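PDB 1ON3: methylmalonyl-CoA carboxyltransferase 12S subunit from Propionibacterium freudenreichii, which transfers the carboxyl group of methylmalonyl-CoA to the biotin of the 1.3S subunit, yielding propanoyl-CoA and carboxylated biotin, as the hexameric core of transcarboxylase. Local coordinates for residues P363-P375 against A410-D422. Residues are numbered along the deposited sequence; the frame is centred on the assembly and turned at random.
Sequences PLVQLVDVPGFLP and AYGGSYLAMCNRD. With MCA (methylmalonyl-coenzyme A), chain L.
Tyr411 and Val370 are joined by the one backbone hydrogen bond between the segments: Tyr411 N meets Val370 O at 3.1 Å, almost straight (167°). It accompanies the parallel bridge of Val370 with Ala410, beside the short helix that follows strand 409-411. In that helix a chi1 of 70° tucks Ser414 OG in over its own backbone, where it bonds to Tyr411 O, 2.7 Å away and in the carbonyl plane. Ser414 OG also lies against both methyls of Val370 and is 3.3 Å from Gly372 CA. With an alanine at Ser414, Tyr411 O would probably lose its shortest bond and a gap would be likely beside Val370 and Gly372. Gly413 N donates to carboxylate atom OS5 of methylmalonyl-CoA (2.9 Å, 169°), and the short helix may also help hold the negative charge. The ligand is also hydrogen-bonded to Arg34, Ala142, Ile144 and Gly181 of the second subunit, so the pocket lies between two subunits; Tyr184 and Ile202 of that subunit meet Phe373. Among the packing contacts, Phe373 CE1 comes obliquely upon Ser414 N at 3.6 Å, while its CZ touches Ala417 CB. Toward the start of strand 364-370, the side chains of Val368 and Met418 pass one another running opposite ways, Val368 CG2 meeting Met418 CB at 3.6 Å; Val368 CG1 packs on Ala410 CB. Gln366 lays its CG 3.3 Å from Met418 O and turns its amide to Thr404 and Tyr395. Within the crotonase-like C-terminal half, strand 364-370 runs between strands 326-333 and 402-407, helix 384-397 packs on Phe373, Ala417 and Met418, and strand 435-437 flanks Ala410 and Tyr411.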
loop_
_atom_site.group_PDB
_atom_site.type_symbol
_atom_site.label_atom_id
_atom_site.label_comp_id
_atom_site.label_asym_id
_atom_site.label_seq_id
_atom_site.Cartn_x
_atom_site.Cartn_y
_atom_site.Cartn_z
ATOM N N PRO E 363 -0.919 -21.830 14.426
ATOM C CA PRO E 363 0.254 -21.796 15.318
ATOM C C PRO E 363 0.982 -23.134 15.329
ATOM O O PRO E 363 0.379 -24.179 15.108
ATOM C CB PRO E 363 -0.344 -21.481 16.690
ATOM C CG PRO E 363 -1.564 -20.677 16.353
ATOM C CD PRO E 363 -2.139 -21.447 15.158
ATOM N N LEU E 364 2.275 -23.076 15.623
ATOM C CA LEU E 364 3.139 -24.243 15.652
ATOM C C LEU E 364 3.657 -24.531 17.053
ATOM O O LEU E 364 4.266 -23.668 17.695
ATOM C CB LEU E 364 4.322 -24.021 14.697
ATOM C CG LEU E 364 3.932 -24.160 13.214
ATOM C CD1 LEU E 364 4.893 -23.391 12.333
ATOM C CD2 LEU E 364 3.867 -25.624 12.847
ATOM N N VAL E 365 3.429 -25.756 17.504
ATOM C CA VAL E 365 3.856 -26.198 18.824
ATOM C C VAL E 365 4.869 -27.327 18.671
ATOM O O VAL E 365 4.584 -28.356 18.052
ATOM C CB VAL E 365 2.648 -26.707 19.652
ATOM C CG1 VAL E 365 3.118 -27.233 21.014
ATOM C CG2 VAL E 365 1.642 -25.574 19.836
ATOM N N GLN E 366 6.056 -27.113 19.225
ATOM C CA GLN E 366 7.139 -28.099 19.174
ATOM C C GLN E 366 7.347 -28.799 20.515
ATOM O O GLN E 366 7.303 -28.156 21.571
ATOM C CB GLN E 366 8.475 -27.428 18.794
ATOM C CG GLN E 366 8.583 -26.912 17.350
ATOM C CD GLN E 366 7.569 -25.821 17.040
ATOM O OE1 GLN E 366 6.738 -25.975 16.145
ATOM N NE2 GLN E 366 7.637 -24.710 17.781
ATOM N N LEU E 367 7.563 -30.114 20.461
ATOM C CA LEU E 367 7.867 -30.916 21.652
ATOM C C LEU E 367 9.247 -31.490 21.316
ATOM O O LEU E 367 9.391 -32.303 20.401
ATOM C CB LEU E 367 6.840 -32.028 21.848
ATOM C CG LEU E 367 5.403 -31.544 22.045
ATOM C CD1 LEU E 367 4.501 -32.769 22.264
ATOM C CD2 LEU E 367 5.316 -30.569 23.224
ATOM N N VAL E 368 10.258 -31.049 22.060
ATOM C CA VAL E 368 11.635 -31.426 21.781
ATOM C C VAL E 368 12.348 -32.461 22.653
ATOM O O VAL E 368 12.370 -32.363 23.880
ATOM C CB VAL E 368 12.524 -30.149 21.745
ATOM C CG1 VAL E 368 13.951 -30.504 21.315
ATOM C CG2 VAL E 368 11.930 -29.115 20.793
ATOM N N ASP E 369 12.941 -33.441 21.978
ATOM C CA ASP E 369 13.743 -34.489 22.597
ATOM C C ASP E 369 14.552 -35.046 21.429
ATOM O O ASP E 369 14.244 -36.103 20.891
ATOM C CB ASP E 369 12.873 -35.586 23.211
ATOM C CG ASP E 369 13.671 -36.507 24.119
ATOM O OD1 ASP E 369 14.920 -36.396 24.102
ATOM O OD2 ASP E 369 13.068 -37.335 24.837
ATOM N N VAL E 370 15.583 -34.308 21.030
ATOM C CA VAL E 370 16.404 -34.679 19.879
ATOM C C VAL E 370 17.897 -34.641 20.225
ATOM O O VAL E 370 18.418 -33.624 20.686
ATOM C CB VAL E 370 16.066 -33.729 18.674
ATOM C CG1 VAL E 370 16.399 -32.271 19.029
ATOM C CG2 VAL E 370 16.801 -34.180 17.406
ATOM N N PRO E 371 18.604 -35.747 19.991
ATOM C CA PRO E 371 20.041 -35.841 20.295
ATOM C C PRO E 371 20.986 -35.355 19.202
ATOM O O PRO E 371 22.199 -35.272 19.414
ATOM C CB PRO E 371 20.211 -37.322 20.575
ATOM C CG PRO E 371 19.361 -37.919 19.500
ATOM C CD PRO E 371 18.096 -37.042 19.494
ATOM N N GLY E 372 20.430 -35.057 18.033
ATOM C CA GLY E 372 21.214 -34.575 16.906
ATOM C C GLY E 372 20.656 -35.148 15.615
ATOM O O GLY E 372 19.551 -35.712 15.609
ATOM N N PHE E 373 21.394 -34.989 14.517
ATOM C CA PHE E 373 20.967 -35.563 13.250
ATOM C C PHE E 373 21.546 -36.977 13.186
ATOM O O PHE E 373 22.533 -37.298 13.858
ATOM C CB PHE E 373 21.446 -34.716 12.063
ATOM C CG PHE E 373 20.737 -33.389 11.946
ATOM C CD1 PHE E 373 21.214 -32.264 12.615
ATOM C CD2 PHE E 373 19.565 -33.281 11.206
ATOM C CE1 PHE E 373 20.529 -31.051 12.549
ATOM C CE2 PHE E 373 18.869 -32.075 11.131
ATOM C CZ PHE E 373 19.358 -30.957 11.808
ATOM N N LEU E 374 20.911 -37.826 12.395
ATOM C CA LEU E 374 21.321 -39.210 12.245
ATOM C C LEU E 374 22.664 -39.383 11.545
ATOM O O LEU E 374 22.840 -38.955 10.402
ATOM C CB LEU E 374 20.246 -39.960 11.468
ATOM C CG LEU E 374 20.490 -41.430 11.152
ATOM C CD1 LEU E 374 20.410 -42.246 12.450
ATOM C CD2 LEU E 374 19.430 -41.906 10.146
ATOM N N PRO E 375 23.633 -40.023 12.224
ATOM C CA PRO E 375 24.965 -40.251 11.654
ATOM C C PRO E 375 24.920 -41.283 10.536
ATOM O O PRO E 375 24.193 -42.271 10.625
ATOM C CB PRO E 375 25.772 -40.768 12.852
ATOM C CG PRO E 375 25.077 -40.137 14.033
ATOM C CD PRO E 375 23.629 -40.328 13.669
ATOM N N ALA E 410 18.155 -31.823 23.656
ATOM C CA ALA E 410 18.018 -30.698 22.722
ATOM C C ALA E 410 19.453 -30.308 22.380
ATOM O O ALA E 410 19.982 -29.314 22.867
ATOM C CB ALA E 410 17.289 -29.549 23.393
ATOM N N TYR E 411 20.073 -31.107 21.521
ATOM C CA TYR E 411 21.473 -30.910 21.167
ATOM C C TYR E 411 21.804 -30.204 19.855
ATOM O O TYR E 411 21.248 -30.525 18.808
ATOM C CB TYR E 411 22.177 -32.267 21.149
ATOM C CG TYR E 411 22.376 -32.935 22.500
ATOM C CD1 TYR E 411 21.848 -32.386 23.670
ATOM C CD2 TYR E 411 23.120 -34.111 22.602
ATOM C CE1 TYR E 411 22.059 -32.996 24.914
ATOM C CE2 TYR E 411 23.338 -34.725 23.828
ATOM C CZ TYR E 411 22.808 -34.160 24.982
ATOM O OH TYR E 411 23.063 -34.747 26.201
ATOM N N GLY E 412 22.756 -29.278 19.939
ATOM C CA GLY E 412 23.250 -28.554 18.781
ATOM C C GLY E 412 22.262 -28.073 17.733
ATOM O O GLY E 412 21.192 -27.541 18.052
ATOM N N GLY E 413 22.645 -28.253 16.474
ATOM C CA GLY E 413 21.807 -27.806 15.373
ATOM C C GLY E 413 20.444 -28.449 15.301
ATOM O O GLY E 413 19.506 -27.847 14.766
ATOM N N SER E 414 20.293 -29.654 15.847
ATOM C CA SER E 414 18.992 -30.310 15.759
ATOM C C SER E 414 17.998 -29.596 16.661
ATOM O O SER E 414 16.807 -29.552 16.366
ATOM C CB SER E 414 19.085 -31.801 16.124
ATOM O OG SER E 414 19.335 -31.991 17.502
ATOM N N TYR E 415 18.499 -29.014 17.746
ATOM C CA TYR E 415 17.661 -28.273 18.694
ATOM C C TYR E 415 17.217 -26.975 18.018
ATOM O O TYR E 415 16.040 -26.598 18.071
ATOM C CB TYR E 415 18.464 -27.978 19.976
ATOM C CG TYR E 415 18.034 -26.760 20.771
ATOM C CD1 TYR E 415 18.919 -25.717 20.998
ATOM C CD2 TYR E 415 16.761 -26.680 21.344
ATOM C CE1 TYR E 415 18.564 -24.622 21.781
ATOM C CE2 TYR E 415 16.392 -25.586 22.135
ATOM C CZ TYR E 415 17.302 -24.566 22.352
ATOM O OH TYR E 415 16.973 -23.494 23.166
ATOM N N LEU E 416 18.155 -26.300 17.359
ATOM C CA LEU E 416 17.815 -25.064 16.668
ATOM C C LEU E 416 16.781 -25.340 15.586
ATOM O O LEU E 416 15.903 -24.518 15.333
ATOM C CB LEU E 416 19.066 -24.438 16.041
ATOM C CG LEU E 416 20.147 -24.067 17.069
ATOM C CD1 LEU E 416 21.336 -23.439 16.346
ATOM C CD2 LEU E 416 19.555 -23.094 18.108
ATOM N N ALA E 417 16.897 -26.502 14.955
ATOM C CA ALA E 417 15.982 -26.905 13.886
ATOM C C ALA E 417 14.567 -27.132 14.408
ATOM O O ALA E 417 13.613 -27.134 13.630
ATOM C CB ALA E 417 16.493 -28.162 13.216
ATOM N N MET E 418 14.440 -27.333 15.720
ATOM C CA MET E 418 13.137 -27.539 16.335
ATOM C C MET E 418 12.569 -26.235 16.893
ATOM O O MET E 418 11.749 -26.237 17.815
ATOM C CB MET E 418 13.213 -28.593 17.435
ATOM C CG MET E 418 13.468 -30.009 16.929
ATOM S SD MET E 418 12.120 -30.641 15.904
ATOM C CE MET E 418 10.824 -30.829 17.135
ATOM N N CYS E 419 13.044 -25.127 16.329
ATOM C CA CYS E 419 12.583 -23.785 16.661
ATOM C C CYS E 419 12.792 -23.291 18.093
ATOM O O CYS E 419 11.872 -23.343 18.910
ATOM C CB CYS E 419 11.099 -23.656 16.305
ATOM S SG CYS E 419 10.532 -21.955 16.145
ATOM N N ASN E 420 13.992 -22.791 18.392
ATOM C CA ASN E 420 14.258 -22.255 19.725
ATOM C C ASN E 420 13.972 -20.750 19.659
ATOM O O ASN E 420 13.468 -20.259 18.642
ATOM C CB ASN E 420 15.715 -22.537 20.127
ATOM C CG ASN E 420 16.687 -21.531 19.551
ATOM O OD1 ASN E 420 16.553 -21.104 18.403
ATOM N ND2 ASN E 420 17.686 -21.152 20.351
ATOM N N ARG E 421 14.281 -20.008 20.723
ATOM C CA ARG E 421 14.019 -18.568 20.736
ATOM C C ARG E 421 14.676 -17.826 19.579
ATOM O O ARG E 421 14.112 -16.882 19.021
ATOM C CB ARG E 421 14.525 -17.958 22.044
ATOM C CG ARG E 421 14.450 -16.451 22.078
ATOM C CD ARG E 421 13.239 -16.005 22.849
ATOM N NE ARG E 421 13.323 -16.474 24.227
ATOM C CZ ARG E 421 12.269 -16.618 25.022
ATOM N NH1 ARG E 421 11.052 -16.328 24.568
ATOM N NH2 ARG E 421 12.431 -17.066 26.264
ATOM N N ASP E 422 15.888 -18.243 19.236
ATOM C CA ASP E 422 16.630 -17.593 18.175
ATOM C C ASP E 422 15.985 -17.726 16.804
ATOM O O ASP E 422 16.220 -16.887 15.934
ATOM C CB ASP E 422 18.072 -18.097 18.192
ATOM C CG ASP E 422 18.763 -17.786 19.522
ATOM O OD1 ASP E 422 18.827 -16.591 19.867
ATOM O OD2 ASP E 422 19.213 -18.725 20.220
HETATM C C8 MCA L . 38.370 -26.882 17.093
HETATM N N9 MCA L . 38.943 -26.321 18.238
HETATM C C4 MCA L . 37.867 -25.956 19.019
HETATM C C5 MCA L . 36.718 -26.324 18.281
HETATM N N7 MCA L . 37.062 -26.904 17.075
HETATM N N3 MCA L . 37.883 -25.349 20.272
HETATM C C2 MCA L . 36.618 -25.122 20.766
HETATM N N1 MCA L . 35.436 -25.433 20.145
HETATM C C6 MCA L . 35.442 -26.040 18.891
HETATM N N6 MCA L . 34.259 -26.318 18.332
HETATM C "C1'" MCA L . 40.235 -26.122 18.616
HETATM C "C2'" MCA L . 40.909 -27.482 18.778
HETATM O "O2'" MCA L . 40.571 -28.064 20.006
HETATM C "C3'" MCA L . 42.363 -27.109 18.555
HETATM O "O3'" MCA L . 42.942 -26.671 19.783
HETATM C "C4'" MCA L . 42.314 -26.013 17.459
HETATM O "O4'" MCA L . 40.954 -25.445 17.586
HETATM C "C5'" MCA L . 42.442 -26.453 15.945
HETATM O "O5'" MCA L . 42.548 -27.647 15.933
HETATM P P1 MCA L . 43.217 -28.819 15.602
HETATM O O11 MCA L . 42.776 -29.947 16.239
HETATM O O12 MCA L . 44.413 -28.335 15.945
HETATM O O6 MCA L . 43.045 -29.229 14.024
HETATM P P2 MCA L . 42.862 -29.670 12.782
HETATM O O21 MCA L . 43.573 -30.794 13.176
HETATM O O22 MCA L . 43.134 -28.848 11.687
HETATM O O7 MCA L . 41.312 -30.128 12.707
HETATM C CPB MCA L . 40.378 -29.428 13.012
HETATM C CPA MCA L . 38.896 -29.764 13.015
HETATM C CP7 MCA L . 38.875 -30.438 14.408
HETATM C CP9 MCA L . 38.455 -30.550 11.760
HETATM C CP8 MCA L . 38.136 -28.423 13.005
HETATM O OP3 MCA L . 39.248 -29.715 15.339
HETATM C CP6 MCA L . 37.683 -30.978 14.981
HETATM O OP2 MCA L . 37.007 -31.800 14.272
HETATM N NP2 MCA L . 37.277 -30.616 16.367
HETATM C CP5 MCA L . 35.953 -30.101 16.463
HETATM C CP4 MCA L . 34.622 -30.254 15.977
HETATM C CP3 MCA L . 33.390 -30.158 16.744
HETATM O OP1 MCA L . 33.289 -31.325 17.420
HETATM N NP1 MCA L . 32.316 -29.159 16.933
HETATM C CP2 MCA L . 31.291 -29.599 17.843
HETATM C CP1 MCA L . 30.152 -28.692 17.625
HETATM P P3 MCA L . 44.404 -26.357 20.521
HETATM O O31 MCA L . 44.707 -27.830 20.440
HETATM O O32 MCA L . 44.111 -25.898 21.930
HETATM O O33 MCA L . 45.466 -25.547 19.807
HETATM S S MCA L . 28.880 -28.924 18.450
HETATM C CS1 MCA L . 28.400 -27.634 17.578
HETATM O OS1 MCA L . 28.927 -26.898 16.695
HETATM C CS2 MCA L . 27.148 -27.925 17.006
HETATM C CS3 MCA L . 26.132 -27.148 17.370
HETATM C CS4 MCA L . 26.580 -28.893 15.939
HETATM O OS4 MCA L . 27.345 -29.290 15.074
HETATM O OS5 MCA L . 25.383 -29.233 16.001
#